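Local coordinates for protein evasin-3 (Rhipicephalus sanguineus, PDB 6I31) that is a tick salivary protein that binds and neutralises host CXC chemokines such as CXCL8, disrupting the CXCL8 homodimer and inhibiting its interaction with the receptor CXCR2, at residues E35-G40 / C50-G55. Numbering follows the deposited sequence.
Sequences EGCFCG and CYKIIG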
loop_
_atom_site.group_PDB
_atom_site.type_symbol
_atom_site.label_atom_id
_atom_site.label_comp_id
_atom_site.label_asym_id
_atom_site.label_seq_id
_atom_site.Cartn_x
_atom_site.Cartn_y
_atom_site.Cartn_z
ATOM N N GLU A 35 -8.557 -3.572 4.996
ATOM C CA GLU A 35 -9.225 -3.820 3.713
ATOM C C GLU A 35 -8.614 -2.888 2.658
ATOM O O GLU A 35 -8.355 -1.740 2.965
ATOM C CB GLU A 35 -10.739 -3.553 3.894
ATOM C CG GLU A 35 -11.375 -4.418 4.992
ATOM C CD GLU A 35 -11.386 -3.925 6.439
ATOM O OE1 GLU A 35 -10.588 -3.027 6.808
ATOM O OE2 GLU A 35 -12.220 -4.449 7.213
ATOM N N GLY A 36 -8.323 -3.377 1.460
ATOM C CA GLY A 36 -7.680 -2.518 0.452
ATOM C C GLY A 36 -6.160 -2.546 0.493
ATOM O O GLY A 36 -5.490 -1.904 -0.337
ATOM N N CYS A 37 -5.617 -3.282 1.487
ATOM C CA CYS A 37 -4.183 -3.529 1.660
ATOM C C CYS A 37 -3.893 -4.999 1.471
ATOM O O CYS A 37 -4.788 -5.834 1.610
ATOM C CB CYS A 37 -3.707 -3.070 3.031
ATOM S SG CYS A 37 -4.088 -1.336 3.370
ATOM N N PHE A 38 -2.623 -5.322 1.256
ATOM C CA PHE A 38 -2.204 -6.701 1.150
ATOM C C PHE A 38 -1.026 -6.963 2.067
ATOM O O PHE A 38 -0.212 -6.077 2.297
ATOM C CB PHE A 38 -1.858 -7.076 -0.307
ATOM C CG PHE A 38 -0.689 -6.364 -0.970
ATOM C CD1 PHE A 38 -0.875 -5.149 -1.630
ATOM C CD2 PHE A 38 0.590 -6.906 -0.927
ATOM C CE1 PHE A 38 0.193 -4.518 -2.282
ATOM C CE2 PHE A 38 1.658 -6.275 -1.577
ATOM C CZ PHE A 38 1.440 -5.116 -2.290
ATOM N N CYS A 39 -0.899 -8.205 2.528
ATOM C CA CYS A 39 0.266 -8.589 3.296
ATOM C C CYS A 39 1.382 -9.000 2.325
ATOM O O CYS A 39 1.239 -10.005 1.636
ATOM C CB CYS A 39 -0.059 -9.716 4.265
ATOM S SG CYS A 39 1.342 -10.145 5.326
ATOM N N GLY A 40 2.434 -8.186 2.237
ATOM C CA GLY A 40 3.569 -8.412 1.346
ATOM C C GLY A 40 4.658 -9.168 2.077
ATOM O O GLY A 40 5.188 -8.691 3.086
ATOM N N CYS A 50 2.052 -4.694 5.660
ATOM C CA CYS A 50 0.876 -4.325 4.890
ATOM C C CYS A 50 1.218 -3.228 3.912
ATOM O O CYS A 50 1.849 -2.235 4.277
ATOM C CB CYS A 50 -0.275 -3.919 5.804
ATOM S SG CYS A 50 -0.751 -5.215 6.977
ATOM N N TYR A 51 0.775 -3.411 2.653
ATOM C CA TYR A 51 0.995 -2.423 1.597
ATOM C C TYR A 51 -0.314 -2.159 0.887
ATOM O O TYR A 51 -1.231 -2.962 1.009
ATOM C CB TYR A 51 2.014 -2.917 0.576
ATOM C CG TYR A 51 3.351 -3.268 1.181
ATOM C CD1 TYR A 51 4.234 -2.274 1.605
ATOM C CD2 TYR A 51 3.724 -4.592 1.362
ATOM C CE1 TYR A 51 5.461 -2.597 2.202
ATOM C CE2 TYR A 51 4.956 -4.926 1.935
ATOM C CZ TYR A 51 5.809 -3.924 2.370
ATOM O OH TYR A 51 7.018 -4.257 2.941
ATOM N N LYS A 52 -0.335 -1.153 0.023
ATOM C CA LYS A 52 -1.512 -0.823 -0.804
ATOM C C LYS A 52 -1.061 -0.165 -2.085
ATOM O O LYS A 52 0.068 0.328 -2.176
ATOM C CB LYS A 52 -2.546 0.044 -0.044
ATOM C CG LYS A 52 -1.977 1.418 0.337
ATOM C CD LYS A 52 -2.991 2.269 1.146
ATOM C CE LYS A 52 -2.250 3.483 1.706
ATOM N NZ LYS A 52 -3.110 4.261 2.649
ATOM N N ILE A 53 -1.923 -0.201 -3.090
ATOM C CA ILE A 53 -1.648 0.350 -4.392
ATOM C C ILE A 53 -2.361 1.666 -4.522
ATOM O O ILE A 53 -3.566 1.759 -4.281
ATOM C CB ILE A 53 -2.075 -0.617 -5.497
ATOM C CG1 ILE A 53 -1.423 -2.034 -5.268
ATOM C CG2 ILE A 53 -1.745 -0.030 -6.858
ATOM C CD1 ILE A 53 -1.880 -3.045 -6.289
ATOM N N ILE A 54 -1.616 2.694 -4.942
ATOM C CA ILE A 54 -2.225 4.000 -5.174
ATOM C C ILE A 54 -1.773 4.526 -6.513
ATOM O O ILE A 54 -0.729 4.106 -7.046
ATOM C CB ILE A 54 -1.918 5.017 -3.989
ATOM C CG1 ILE A 54 -0.403 5.291 -3.793
ATOM C CG2 ILE A 54 -2.543 4.536 -2.659
ATOM C CD1 ILE A 54 0.165 6.478 -4.611
ATOM N N GLY A 55 -2.551 5.448 -7.028
ATOM C CA GLY A 55 -2.223 6.209 -8.222
ATOM C C GLY A 55 -2.154 7.669 -7.820
ATOM O O GLY A 55 -2.994 8.136 -7.056
#
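The beta hairpin of the evasin-3 knottin sets Phe38 opposite Tyr51 across strands 38-40 and 47-55, as an antiparallel hydrogen-bonded pair. Phe38 N donates to Tyr51 O at 2.8 Å, and Tyr51 N returns the bond to Phe38 O at 2.9 Å. The same Phe38 O also receives a CA-H...O contact from Cys50 CA at 3.3 Å, in the adjoining non-hydrogen-bonded pair of Cys39 with Cys50. On the side of the sheet that carries the aromatics, Phe38 CG stands between its backbone N and carbonyl carbon (chi1 64°), which brings the ring over the partner strand. Tyr51 CB then sits over one face of that ring, nearer its border than its centre and 3.7 Å from Phe38 CZ, a CH-pi contact; the two ring planes meet obliquely at 49°. Gly40 CA meets the Tyr51 ring edge in plane, 3.8 Å from Tyr51 CE2, where a beta carbon on Gly40 would clash. Replacing Tyr51 with a glycine would probably deprive the Phe38 face of its CH-pi partner and open a gap beside Gly40. Cys37, Cys39 and Cys50 bond to Cys22, Cys26 and Cys33 respectively, and Val19 of strand 17-22 touches Tyr51. Paired backbone bonds thus set the register, while the aromatic pair near the surface adds apolar packing to a small fold cross-linked by disulfides.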